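Long-range contacts in cytosolic IMP-GMP specific 5'-nucleotidase (Legionella pneumophila subsp. pneumophila, PDB 4OHF), which probably hydrolyses nucleoside 5'-monophosphates such as IMP and GMP, using a bound magnesium ion in an active site of the HAD type: residues Asp23-Leu28 with Ile207-Glu212; Asp66-Gly71 with Phe128-Cys133; Ala123-Phe128 with Gly302-Gly307; Gly307-Leu312 with Asp424-Ile429. All coordinates share one frame; numbering follows the deposited sequence.

Interaction 1: Asp23-Leu28 with Ile207-Glu212; sequences DMDHTL and ILTNSE. With MG (magnesium ion), chain J; PO4 (phosphate ion), chain H.
S211 OG donates a hydrogen bond to D25 OD2 (2.5 Å), joining the two segments directly. D25 holds CG anti to its carbonyl carbon (chi1 -66°), which brings the carboxylate to S211; its backbone O separately binds the metal. K174 is a second partner of S211 OG, and Y31 OH hydrogen-bonds D25 OD1. Other polar links run through a phosphate ion, probably picked up from the crystallisation medium. Its O3 is gripped from both segments, by D25 N at 2.7 Å and by T209 OG1 at 2.7 Å, with a weak bond from M24 N; its O4 accepts from N210 N (2.8 Å). T209 OG1 also accepts from S211 N at 167°, an ST turn that fixes the hydroxyl. This is the phosphate pocket of a HAD fold: the DMDHT sequence after strand 19-22 is motif I, and T209, just past the adjacent parallel strand 204-208, occupies the place of motif II. Magnesium is bound by D23 OD1 (2.2 Å), more loosely by D23 OD2, and by D25 O (2.1 Å), phosphate O2 and a water, with D303 completing the site. Apolar contacts complete the interface. M24 runs alongside T209, and a bend at chi3 (76°) carries its CE to S211 CB at 3.7 Å. L28 crosses I207 at about a right angle, CD2 to CD1 3.8 Å.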
loop_
_atom_site.group_PDB
_atom_site.type_symbol
_atom_site.label_atom_id
_atom_site.label_comp_id
_atom_site.label_asym_id
_atom_site.label_seq_id
_atom_site.Cartn_x
_atom_site.Cartn_y
_atom_site.Cartn_z
ATOM N N ASP B 23 -0.058 -0.711 -32.491
ATOM C CA ASP B 23 0.999 0.119 -31.937
ATOM C C ASP B 23 1.828 0.421 -33.190
ATOM O O ASP B 23 1.969 -0.442 -34.042
ATOM C CB ASP B 23 1.780 -0.734 -30.931
ATOM C CG ASP B 23 3.120 -0.145 -30.549
ATOM O OD1 ASP B 23 3.997 0.001 -31.421
ATOM O OD2 ASP B 23 3.303 0.157 -29.357
ATOM N N MET B 24 2.364 1.627 -33.332
ATOM C CA MET B 24 3.142 1.936 -34.536
ATOM C C MET B 24 4.628 1.562 -34.496
ATOM O O MET B 24 5.062 0.656 -35.211
ATOM C CB MET B 24 3.016 3.414 -34.907
ATOM C CG MET B 24 3.868 3.792 -36.093
ATOM S SD MET B 24 3.766 5.536 -36.606
ATOM C CE MET B 24 4.742 6.335 -35.352
ATOM N N ASP B 25 5.413 2.255 -33.682
ATOM C CA ASP B 25 6.837 1.974 -33.612
ATOM C C ASP B 25 7.156 0.605 -33.019
ATOM O O ASP B 25 6.937 0.367 -31.840
ATOM C CB ASP B 25 7.553 3.081 -32.831
ATOM C CG ASP B 25 7.499 4.430 -33.546
ATOM O OD1 ASP B 25 8.036 4.552 -34.669
ATOM O OD2 ASP B 25 6.907 5.373 -32.985
ATOM N N HIS B 26 7.656 -0.288 -33.870
ATOM C CA HIS B 26 8.044 -1.665 -33.531
ATOM C C HIS B 26 6.947 -2.712 -33.683
ATOM O O HIS B 26 7.217 -3.904 -33.533
ATOM C CB HIS B 26 8.659 -1.761 -32.131
ATOM C CG HIS B 26 9.868 -0.901 -31.947
ATOM N ND1 HIS B 26 9.824 0.328 -31.321
ATOM C CD2 HIS B 26 11.150 -1.065 -32.357
ATOM C CE1 HIS B 26 11.022 0.885 -31.357
ATOM N NE2 HIS B 26 11.845 0.060 -31.978
ATOM N N THR B 27 5.715 -2.294 -33.970
ATOM C CA THR B 27 4.661 -3.278 -34.182
ATOM C C THR B 27 4.278 -3.190 -35.653
ATOM O O THR B 27 4.655 -4.057 -36.440
ATOM C CB THR B 27 3.427 -3.037 -33.276
ATOM O OG1 THR B 27 3.804 -3.195 -31.907
ATOM C CG2 THR B 27 2.325 -4.044 -33.589
ATOM N N LEU B 28 3.555 -2.138 -36.028
ATOM C CA LEU B 28 3.144 -1.939 -37.422
ATOM C C LEU B 28 4.330 -1.616 -38.313
ATOM O O LEU B 28 4.392 -2.066 -39.454
ATOM C CB LEU B 28 2.131 -0.800 -37.538
ATOM C CG LEU B 28 1.779 -0.320 -38.949
ATOM C CD1 LEU B 28 1.191 -1.453 -39.792
ATOM C CD2 LEU B 28 0.786 0.818 -38.825
ATOM N N ILE B 207 -4.456 2.983 -35.640
ATOM C CA ILE B 207 -3.128 3.124 -35.086
ATOM C C ILE B 207 -3.223 3.776 -33.714
ATOM O O ILE B 207 -4.007 4.704 -33.511
ATOM C CB ILE B 207 -2.249 3.996 -36.000
ATOM C CG1 ILE B 207 -2.000 3.259 -37.314
ATOM C CG2 ILE B 207 -0.917 4.325 -35.313
ATOM C CD1 ILE B 207 -1.188 4.038 -38.297
ATOM N N LEU B 208 -2.433 3.289 -32.767
ATOM C CA LEU B 208 -2.429 3.852 -31.416
ATOM C C LEU B 208 -0.949 3.950 -31.039
ATOM O O LEU B 208 -0.363 2.996 -30.511
ATOM C CB LEU B 208 -3.180 2.923 -30.453
ATOM C CG LEU B 208 -3.392 3.358 -29.003
ATOM C CD1 LEU B 208 -4.285 4.596 -28.962
ATOM C CD2 LEU B 208 -4.031 2.222 -28.212
ATOM N N THR B 209 -0.357 5.110 -31.325
ATOM C CA THR B 209 1.061 5.342 -31.076
ATOM C C THR B 209 1.383 6.406 -30.039
ATOM O O THR B 209 0.608 7.323 -29.798
ATOM C CB THR B 209 1.778 5.756 -32.377
ATOM O OG1 THR B 209 3.110 6.167 -32.078
ATOM C CG2 THR B 209 1.060 6.926 -33.049
ATOM N N ASN B 210 2.551 6.304 -29.435
ATOM C CA ASN B 210 2.963 7.300 -28.459
ATOM C C ASN B 210 3.751 8.423 -29.160
ATOM O O ASN B 210 4.119 9.406 -28.532
ATOM C CB ASN B 210 3.810 6.647 -27.360
ATOM C CG ASN B 210 2.981 6.198 -26.168
ATOM O OD1 ASN B 210 1.764 6.054 -26.255
ATOM N ND2 ASN B 210 3.642 5.968 -25.049
ATOM N N SER B 211 4.004 8.264 -30.461
ATOM C CA SER B 211 4.739 9.256 -31.253
ATOM C C SER B 211 3.762 10.321 -31.684
ATOM O O SER B 211 2.562 10.057 -31.775
ATOM C CB SER B 211 5.337 8.621 -32.511
ATOM O OG SER B 211 6.283 7.621 -32.176
ATOM N N GLU B 212 4.261 11.523 -31.955
ATOM C CA GLU B 212 3.378 12.592 -32.388
ATOM C C GLU B 212 3.031 12.438 -33.864
ATOM O O GLU B 212 3.698 11.706 -34.605
ATOM C CB GLU B 212 3.995 13.959 -32.092
ATOM C CG GLU B 212 5.279 14.276 -32.801
ATOM C CD GLU B 212 5.980 15.468 -32.172
ATOM O OE1 GLU B 212 5.309 16.492 -31.888
ATOM O OE2 GLU B 212 7.208 15.376 -31.963
HETATM MG MG MG J . 5.734 0.179 -30.079
HETATM P P PO4 H . 4.568 3.586 -30.404
HETATM O O1 PO4 H . 5.511 4.724 -30.230
HETATM O O2 PO4 H . 5.277 2.306 -30.199
HETATM O O3 PO4 H . 4.000 3.619 -31.779
HETATM O O4 PO4 H . 3.480 3.694 -29.399
HETATM O O HOH W 1 6.644 1.074 -28.436
#

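Interaction 2: Asp66-Gly71 with Phe128-Cys133; sequences DDAIRG and FSIAFC
A68 and I130 bring the backbones nearest, CA to CA 5.8 Å, where the extended chain of A68-R70 passes the first turn of the helix that starts after F128; no hydrogen bond joins the two segments. The contact is carried by A68, I130 and C133. A68 directs its CB at the helix and touches C133 CB at 3.8 Å, with I130 O close by at 4.0 Å. I130 and C133 stand three residues apart, so both face the passing chain. I130 works mainly against backbone: with CG1 anti to its own carbonyl carbon (chi1 -78°), the CG1-CD1 arm reaches along the extended chain, CG1 meeting I69 C at 3.8 Å and CD1 meeting R70 N at 3.8 Å. The same CD1 lies 4.2 Å from R70 CB. The I130 CG2 branch is turned to the A68 methyl group at a looser 4.5 Å. Beyond CB the R70 side chain leaves the contact, all its torsions near 180°, and takes its guanidinium toward the active site: it forms salt bridges with E326 and D125 and a hydrogen bond to D303 O. The nearest atoms of the R70 side chain are about 9 Å from the magnesium ion. R70 is thus a second-shell residue, gripping the backbone of a metal ligand. The loop of 66-71 leads from helix 33-51 toward strand 73-75 of the antiparallel sheet; I69 turns away from the helix to N403 and W406, A68 also touches I134 farther along helix 129-143, and F132 of that helix packs on V160 and Q161 of helix 153-170.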
loop_
_atom_site.group_PDB
_atom_site.type_symbol
_atom_site.label_atom_id
_atom_site.label_comp_id
_atom_site.label_asym_id
_atom_site.label_seq_id
_atom_site.Cartn_x
_atom_site.Cartn_y
_atom_site.Cartn_z
ATOM N N ASP B 66 24.919 -8.348 -27.856
ATOM C CA ASP B 66 24.762 -9.596 -27.136
ATOM C C ASP B 66 25.133 -9.608 -25.657
ATOM O O ASP B 66 24.980 -10.640 -25.011
ATOM C CB ASP B 66 25.519 -10.714 -27.851
ATOM C CG ASP B 66 24.971 -10.997 -29.233
ATOM O OD1 ASP B 66 23.744 -11.220 -29.357
ATOM O OD2 ASP B 66 25.770 -11.004 -30.198
ATOM N N ASP B 67 25.611 -8.494 -25.107
ATOM C CA ASP B 67 25.968 -8.466 -23.685
ATOM C C ASP B 67 24.760 -8.643 -22.778
ATOM O O ASP B 67 24.891 -8.961 -21.586
ATOM C CB ASP B 67 26.692 -7.167 -23.317
ATOM C CG ASP B 67 28.154 -7.184 -23.718
ATOM O OD1 ASP B 67 28.749 -8.285 -23.687
ATOM O OD2 ASP B 67 28.705 -6.103 -24.051
ATOM N N ALA B 68 23.579 -8.428 -23.338
ATOM C CA ALA B 68 22.346 -8.588 -22.588
ATOM C C ALA B 68 21.247 -9.216 -23.454
ATOM O O ALA B 68 21.371 -9.331 -24.678
ATOM C CB ALA B 68 21.887 -7.244 -22.030
ATOM N N ILE B 69 20.171 -9.634 -22.802
ATOM C CA ILE B 69 19.060 -10.259 -23.487
ATOM C C ILE B 69 17.754 -9.654 -22.986
ATOM O O ILE B 69 17.745 -8.969 -21.963
ATOM C CB ILE B 69 19.131 -11.780 -23.265
ATOM C CG1 ILE B 69 19.094 -12.456 -24.621
ATOM C CG2 ILE B 69 18.048 -12.278 -22.309
ATOM C CD1 ILE B 69 19.137 -13.954 -24.535
ATOM N N ARG B 70 16.653 -9.872 -23.704
ATOM C CA ARG B 70 15.378 -9.305 -23.276
ATOM C C ARG B 70 14.815 -10.033 -22.059
ATOM O O ARG B 70 15.063 -11.218 -21.878
ATOM C CB ARG B 70 14.371 -9.355 -24.424
ATOM C CG ARG B 70 12.993 -8.757 -24.089
ATOM C CD ARG B 70 12.088 -8.778 -25.299
ATOM N NE ARG B 70 10.814 -8.122 -25.060
ATOM C CZ ARG B 70 9.900 -7.911 -26.005
ATOM N NH1 ARG B 70 10.124 -8.301 -27.255
ATOM N NH2 ARG B 70 8.754 -7.311 -25.702
ATOM N N GLY B 71 14.073 -9.305 -21.223
ATOM C CA GLY B 71 13.452 -9.898 -20.049
ATOM C C GLY B 71 14.189 -9.787 -18.724
ATOM O O GLY B 71 13.638 -10.129 -17.687
ATOM N N PHE B 128 14.004 -0.217 -25.036
ATOM C CA PHE B 128 15.365 0.187 -24.680
ATOM C C PHE B 128 15.898 -0.553 -23.465
ATOM O O PHE B 128 16.884 -0.134 -22.872
ATOM C CB PHE B 128 15.438 1.707 -24.454
ATOM C CG PHE B 128 14.290 2.264 -23.661
ATOM C CD1 PHE B 128 14.237 2.103 -22.275
ATOM C CD2 PHE B 128 13.236 2.923 -24.301
ATOM C CE1 PHE B 128 13.139 2.591 -21.524
ATOM C CE2 PHE B 128 12.128 3.418 -23.566
ATOM C CZ PHE B 128 12.083 3.251 -22.176
ATOM N N SER B 129 15.251 -1.664 -23.114
ATOM C CA SER B 129 15.657 -2.472 -21.972
ATOM C C SER B 129 17.042 -3.075 -22.126
ATOM O O SER B 129 17.846 -3.053 -21.204
ATOM C CB SER B 129 14.657 -3.604 -21.738
ATOM O OG SER B 129 13.539 -3.142 -21.000
ATOM N N ILE B 130 17.308 -3.629 -23.296
ATOM C CA ILE B 130 18.583 -4.246 -23.561
ATOM C C ILE B 130 19.704 -3.224 -23.487
ATOM O O ILE B 130 20.749 -3.495 -22.907
ATOM C CB ILE B 130 18.543 -4.960 -24.922
ATOM C CG1 ILE B 130 17.807 -6.292 -24.750
ATOM C CG2 ILE B 130 19.946 -5.155 -25.468
ATOM C CD1 ILE B 130 17.470 -7.019 -26.038
ATOM N N ALA B 131 19.492 -2.045 -24.053
ATOM C CA ALA B 131 20.515 -1.009 -23.992
ATOM C C ALA B 131 20.697 -0.612 -22.523
ATOM O O ALA B 131 21.827 -0.449 -22.039
ATOM C CB ALA B 131 20.095 0.198 -24.812
ATOM N N PHE B 132 19.582 -0.474 -21.814
ATOM C CA PHE B 132 19.621 -0.101 -20.410
ATOM C C PHE B 132 20.524 -1.051 -19.632
ATOM O O PHE B 132 21.402 -0.607 -18.888
ATOM C CB PHE B 132 18.212 -0.130 -19.811
ATOM C CG PHE B 132 18.084 0.615 -18.502
ATOM C CD1 PHE B 132 18.924 0.333 -17.433
ATOM C CD2 PHE B 132 17.107 1.592 -18.337
ATOM C CE1 PHE B 132 18.797 1.010 -16.213
ATOM C CE2 PHE B 132 16.970 2.279 -17.121
ATOM C CZ PHE B 132 17.821 1.982 -16.059
ATOM N N CYS B 133 20.306 -2.353 -19.808
ATOM C CA CYS B 133 21.088 -3.373 -19.111
ATOM C C CYS B 133 22.571 -3.303 -19.418
ATOM O O CYS B 133 23.393 -3.311 -18.509
ATOM C CB CYS B 133 20.571 -4.771 -19.442
ATOM S SG CYS B 133 19.029 -5.202 -18.616
#

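Interaction 3: Ala123-Phe128 with Gly302-Gly307; sequences AIDTSF and GDHIYG. With MG (magnesium ion), chain J.
The H304 ring has T126 and S127 over one face: T126 C stands 3.3 Å above its plane toward the rim, and S127 N lies over the centre. Two carboxylate oxygens lie at its edge, in its plane. D125 OD2 sits by H304 CD2 (3.2 Å), its carboxylate turned 48° from the ring, and D303 OD2 accepts a nearly straight hydrogen bond from H304 ND1 (2.8 Å, 172°) on its anti lone pair. The ND1 bond sets the ring's rotation. The D125 side chain stretches out across the gap, CG opposite its own N (chi1 -176°), which lets OD1 accept from I305 N at 3.0 Å, tilted somewhat out of the carboxylate plane; R70 shares this oxygen. D303 OD1 binds magnesium at 2.2 Å, the role of the motif IV acid in HAD enzymes; it also accepts from T27 OG1. Farther along, I124 CG2 rests on G307 CA (4.0 Å), just past an inverse gamma turn centred on Y306. The loop of 302-307 links strand 298-302 to helix 309-315, and that of 123-128 links strand 121-122 to helix 129-143. Helix 418-426 packs F419 on D125 and F426 on I305, while H26 of helix 24-28 touches S127 and D303.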
loop_
_atom_site.group_PDB
_atom_site.type_symbol
_atom_site.label_atom_id
_atom_site.label_comp_id
_atom_site.label_asym_id
_atom_site.label_seq_id
_atom_site.Cartn_x
_atom_site.Cartn_y
_atom_site.Cartn_z
ATOM N N ALA B 123 11.745 -3.794 -13.472
ATOM C CA ALA B 123 11.389 -4.888 -14.370
ATOM C C ALA B 123 10.447 -4.490 -15.499
ATOM O O ALA B 123 9.530 -5.236 -15.846
ATOM C CB ALA B 123 10.775 -6.038 -13.571
ATOM N N ILE B 124 10.681 -3.326 -16.086
ATOM C CA ILE B 124 9.839 -2.869 -17.179
ATOM C C ILE B 124 10.342 -3.287 -18.556
ATOM O O ILE B 124 11.490 -3.032 -18.932
ATOM C CB ILE B 124 9.673 -1.329 -17.159
ATOM C CG1 ILE B 124 10.825 -0.672 -16.371
ATOM C CG2 ILE B 124 8.316 -0.979 -16.558
ATOM C CD1 ILE B 124 12.233 -1.049 -16.842
ATOM N N ASP B 125 9.455 -3.934 -19.301
ATOM C CA ASP B 125 9.746 -4.397 -20.647
ATOM C C ASP B 125 9.585 -3.226 -21.608
ATOM O O ASP B 125 8.472 -2.777 -21.867
ATOM C CB ASP B 125 8.770 -5.508 -21.036
ATOM C CG ASP B 125 9.079 -6.104 -22.383
ATOM O OD1 ASP B 125 8.130 -6.446 -23.122
ATOM O OD2 ASP B 125 10.276 -6.240 -22.693
ATOM N N THR B 126 10.698 -2.727 -22.130
ATOM C CA THR B 126 10.652 -1.616 -23.072
ATOM C C THR B 126 11.540 -1.890 -24.276
ATOM O O THR B 126 12.273 -2.876 -24.317
ATOM C CB THR B 126 11.122 -0.295 -22.422
ATOM O OG1 THR B 126 12.524 -0.377 -22.135
ATOM C CG2 THR B 126 10.359 -0.038 -21.124
ATOM N N SER B 127 11.460 -1.006 -25.261
ATOM C CA SER B 127 12.255 -1.123 -26.473
ATOM C C SER B 127 13.716 -0.737 -26.229
ATOM O O SER B 127 14.561 -0.887 -27.113
ATOM C CB SER B 127 11.661 -0.230 -27.566
ATOM O OG SER B 127 11.484 1.101 -27.102
ATOM N N PHE B 128 14.004 -0.217 -25.036
ATOM C CA PHE B 128 15.365 0.187 -24.680
ATOM C C PHE B 128 15.898 -0.553 -23.465
ATOM O O PHE B 128 16.884 -0.134 -22.872
ATOM C CB PHE B 128 15.438 1.707 -24.454
ATOM C CG PHE B 128 14.290 2.264 -23.661
ATOM C CD1 PHE B 128 14.237 2.103 -22.275
ATOM C CD2 PHE B 128 13.236 2.923 -24.301
ATOM C CE1 PHE B 128 13.139 2.591 -21.524
ATOM C CE2 PHE B 128 12.128 3.418 -23.566
ATOM C CZ PHE B 128 12.083 3.251 -22.176
ATOM N N GLY B 302 0.697 -4.820 -29.411
ATOM C CA GLY B 302 1.876 -4.034 -29.073
ATOM C C GLY B 302 3.161 -4.848 -29.189
ATOM O O GLY B 302 3.129 -6.019 -29.599
ATOM N N ASP B 303 4.290 -4.241 -28.827
ATOM C CA ASP B 303 5.580 -4.919 -28.900
ATOM C C ASP B 303 6.249 -5.100 -27.546
ATOM O O ASP B 303 7.198 -5.862 -27.422
ATOM C CB ASP B 303 6.527 -4.168 -29.833
ATOM C CG ASP B 303 6.473 -2.676 -29.629
ATOM O OD1 ASP B 303 5.644 -2.019 -30.277
ATOM O OD2 ASP B 303 7.243 -2.155 -28.810
ATOM N N HIS B 304 5.766 -4.399 -26.528
ATOM C CA HIS B 304 6.332 -4.548 -25.187
ATOM C C HIS B 304 5.269 -4.430 -24.102
ATOM O O HIS B 304 4.309 -3.697 -24.272
ATOM C CB HIS B 304 7.472 -3.529 -24.960
ATOM C CG HIS B 304 8.729 -3.858 -25.717
ATOM N ND1 HIS B 304 8.906 -3.538 -27.049
ATOM C CD2 HIS B 304 9.841 -4.541 -25.347
ATOM C CE1 HIS B 304 10.067 -4.012 -27.466
ATOM N NE2 HIS B 304 10.654 -4.625 -26.452
ATOM N N ILE B 305 5.439 -5.161 -22.998
ATOM C CA ILE B 305 4.468 -5.134 -21.902
ATOM C C ILE B 305 4.493 -3.828 -21.143
ATOM O O ILE B 305 5.531 -3.430 -20.621
ATOM C CB ILE B 305 4.702 -6.270 -20.883
ATOM C CG1 ILE B 305 4.242 -7.607 -21.459
ATOM C CG2 ILE B 305 3.911 -6.004 -19.612
ATOM C CD1 ILE B 305 5.044 -8.071 -22.619
ATOM N N TYR B 306 3.337 -3.175 -21.067
ATOM C CA TYR B 306 3.196 -1.890 -20.367
ATOM C C TYR B 306 3.252 -1.994 -18.844
ATOM O O TYR B 306 2.237 -1.831 -18.162
ATOM C CB TYR B 306 1.879 -1.207 -20.778
ATOM C CG TYR B 306 1.914 -0.649 -22.179
ATOM C CD1 TYR B 306 2.654 0.495 -22.464
ATOM C CD2 TYR B 306 1.278 -1.308 -23.235
ATOM C CE1 TYR B 306 2.775 0.970 -23.764
ATOM C CE2 TYR B 306 1.395 -0.841 -24.550
ATOM C CZ TYR B 306 2.152 0.302 -24.799
ATOM O OH TYR B 306 2.320 0.773 -26.079
ATOM N N GLY B 307 4.439 -2.258 -18.314
ATOM C CA GLY B 307 4.585 -2.358 -16.879
ATOM C C GLY B 307 3.617 -3.319 -16.220
ATOM O O GLY B 307 3.645 -4.520 -16.503
HETATM MG MG MG J . 5.734 0.179 -30.079
HETATM O O HOH W 1 6.644 1.074 -28.436
#

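Interaction 4: Gly307-Leu312 with Asp424-Ile429; sequences GDILRL and DRFACI
I309 sits against R425 and F426, its CG2 3.6 Å from R425 CD and 3.9 Å from F426 CB. With CG2 anti to the backbone N and CG1 anti to the carbonyl carbon (chi1 -50°), both branches of I309 are used: CD1 reaches R425 CB at 4.1 Å, along the aliphatic part of the arginine. L312 CD1 comes to the edge of the F426 ring, near its plane, at 4.4 Å from CE2. L310 CD2 approaches R425 NH2 at 4.4 Å, obliquely to the guanidinium. The contact thus joins the first turn of helix 309-315, which starts after N-cap D308, to the last turn of helix 418-426, on the HAD core beside strand 319-323. F426 is the last helical residue; its side chain also packs on L322 of that strand, and its carbonyl accepts from T320 OG1. After it the chain runs into strand 429-431, next to 319-323 in the sheet. The NH2 of R425 makes a weak hydrogen bond to Y87 O of a neighbouring subunit, whose Y87 OH bonds to D424 OD2. D115 of that subunit packs on L310. The R425 side chain lies about 4 Å from a bound GMP, beside Y421 of its pocket; since the magnesium ligands are not part of that pocket, a regulatory site is consistent with this geometry.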
loop_
_atom_site.group_PDB
_atom_site.type_symbol
_atom_site.label_atom_id
_atom_site.label_comp_id
_atom_site.label_asym_id
_atom_site.label_seq_id
_atom_site.Cartn_x
_atom_site.Cartn_y
_atom_site.Cartn_z
ATOM N N GLY B 307 4.439 -2.258 -18.314
ATOM C CA GLY B 307 4.585 -2.358 -16.879
ATOM C C GLY B 307 3.617 -3.319 -16.220
ATOM O O GLY B 307 3.645 -4.520 -16.503
ATOM N N ASP B 308 2.751 -2.795 -15.350
ATOM C CA ASP B 308 1.792 -3.626 -14.621
ATOM C C ASP B 308 0.655 -4.189 -15.464
ATOM O O ASP B 308 -0.248 -3.464 -15.887
ATOM C CB ASP B 308 1.207 -2.853 -13.440
ATOM C CG ASP B 308 0.273 -3.705 -12.595
ATOM O OD1 ASP B 308 0.677 -4.823 -12.202
ATOM O OD2 ASP B 308 -0.862 -3.260 -12.320
ATOM N N ILE B 309 0.705 -5.502 -15.670
ATOM C CA ILE B 309 -0.277 -6.220 -16.467
ATOM C C ILE B 309 -1.651 -6.239 -15.803
ATOM O O ILE B 309 -2.676 -6.191 -16.474
ATOM C CB ILE B 309 0.193 -7.678 -16.708
ATOM C CG1 ILE B 309 1.641 -7.681 -17.214
ATOM C CG2 ILE B 309 -0.713 -8.363 -17.714
ATOM C CD1 ILE B 309 2.209 -9.067 -17.490
ATOM N N LEU B 310 -1.663 -6.302 -14.480
ATOM C CA LEU B 310 -2.908 -6.344 -13.718
ATOM C C LEU B 310 -3.727 -5.057 -13.814
ATOM O O LEU B 310 -4.889 -5.080 -14.231
ATOM C CB LEU B 310 -2.598 -6.673 -12.248
ATOM C CG LEU B 310 -3.724 -6.836 -11.210
ATOM C CD1 LEU B 310 -4.103 -5.466 -10.623
ATOM C CD2 LEU B 310 -4.934 -7.543 -11.844
ATOM N N ARG B 311 -3.125 -3.938 -13.424
ATOM C CA ARG B 311 -3.811 -2.652 -13.470
ATOM C C ARG B 311 -4.351 -2.356 -14.864
ATOM O O ARG B 311 -5.394 -1.723 -15.011
ATOM C CB ARG B 311 -2.859 -1.536 -13.028
ATOM C CG ARG B 311 -3.371 -0.134 -13.272
ATOM C CD ARG B 311 -2.479 0.886 -12.575
ATOM N NE ARG B 311 -2.931 2.267 -12.754
ATOM C CZ ARG B 311 -4.205 2.653 -12.763
ATOM N NH1 ARG B 311 -5.182 1.766 -12.615
ATOM N NH2 ARG B 311 -4.509 3.935 -12.899
ATOM N N LEU B 312 -3.642 -2.834 -15.883
ATOM C CA LEU B 312 -4.038 -2.613 -17.265
ATOM C C LEU B 312 -5.164 -3.539 -17.738
ATOM O O LEU B 312 -6.127 -3.080 -18.345
ATOM C CB LEU B 312 -2.821 -2.758 -18.172
ATOM C CG LEU B 312 -2.935 -2.158 -19.572
ATOM C CD1 LEU B 312 -1.543 -2.041 -20.165
ATOM C CD2 LEU B 312 -3.839 -3.015 -20.448
ATOM N N ASP B 424 2.802 -14.558 -21.377
ATOM C CA ASP B 424 1.647 -15.405 -21.193
ATOM C C ASP B 424 0.469 -14.680 -20.536
ATOM O O ASP B 424 -0.678 -14.917 -20.902
ATOM C CB ASP B 424 2.027 -16.629 -20.353
ATOM C CG ASP B 424 0.907 -17.655 -20.277
ATOM O OD1 ASP B 424 0.379 -18.032 -21.345
ATOM O OD2 ASP B 424 0.551 -18.088 -19.158
ATOM N N ARG B 425 0.740 -13.799 -19.574
ATOM C CA ARG B 425 -0.338 -13.108 -18.871
ATOM C C ARG B 425 -0.931 -11.931 -19.641
ATOM O O ARG B 425 -2.114 -11.615 -19.505
ATOM C CB ARG B 425 0.144 -12.621 -17.504
ATOM C CG ARG B 425 -0.972 -12.108 -16.600
ATOM C CD ARG B 425 -0.425 -11.235 -15.484
ATOM N NE ARG B 425 -1.163 -11.371 -14.223
ATOM C CZ ARG B 425 -2.477 -11.209 -14.094
ATOM N NH1 ARG B 425 -3.233 -10.904 -15.157
ATOM N NH2 ARG B 425 -3.030 -11.335 -12.895
ATOM N N PHE B 426 -0.111 -11.291 -20.461
ATOM C CA PHE B 426 -0.565 -10.145 -21.217
ATOM C C PHE B 426 -1.063 -10.450 -22.617
ATOM O O PHE B 426 -1.990 -9.806 -23.088
ATOM C CB PHE B 426 0.556 -9.102 -21.280
ATOM C CG PHE B 426 0.259 -7.936 -22.184
ATOM C CD1 PHE B 426 0.457 -8.034 -23.563
ATOM C CD2 PHE B 426 -0.217 -6.736 -21.663
ATOM C CE1 PHE B 426 0.181 -6.950 -24.401
ATOM C CE2 PHE B 426 -0.495 -5.648 -22.489
ATOM C CZ PHE B 426 -0.297 -5.753 -23.857
ATOM N N ALA B 427 -0.462 -11.417 -23.292
ATOM C CA ALA B 427 -0.868 -11.710 -24.660
ATOM C C ALA B 427 -1.694 -12.957 -24.844
ATOM O O ALA B 427 -1.289 -14.033 -24.414
ATOM C CB ALA B 427 0.368 -11.803 -25.567
ATOM N N CYS B 428 -2.839 -12.820 -25.510
ATOM C CA CYS B 428 -3.669 -13.986 -25.766
ATOM C C CYS B 428 -2.957 -14.744 -26.882
ATOM O O CYS B 428 -3.012 -15.966 -26.950
ATOM C CB CYS B 428 -5.100 -13.573 -26.149
ATOM S SG CYS B 428 -5.283 -12.410 -27.510
ATOM N N ILE B 429 -2.261 -14.000 -27.738
ATOM C CA ILE B 429 -1.475 -14.587 -28.828
ATOM C C ILE B 429 -0.271 -13.691 -29.069
ATOM O O ILE B 429 -0.300 -12.490 -28.762
ATOM C CB ILE B 429 -2.266 -14.700 -30.169
ATOM C CG1 ILE B 429 -2.531 -13.313 -30.745
ATOM C CG2 ILE B 429 -3.564 -15.428 -29.949
ATOM C CD1 ILE B 429 -3.088 -13.327 -32.120
#

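How the interactions relate
Interactions 1 and 3 meet at the magnesium ion, their centres 13 Å apart: D23 and D25 follow strand 19-22, and D303 follows its neighbour 298-302 in the central mixed sheet. Interactions 2 and 3 share F128, and R70 joins them; their centres are 12 Å apart. Interactions 3 and 4 share G307, their centres 11 Å apart. Along the chain, interaction 2 falls within the span of interaction 1, interaction 3 crosses both, and interaction 4 follows all three, starting at G307 where interaction 3 ends. A continuous path of contacts therefore runs from the active site through 302-307 to the helices near the GMP pocket.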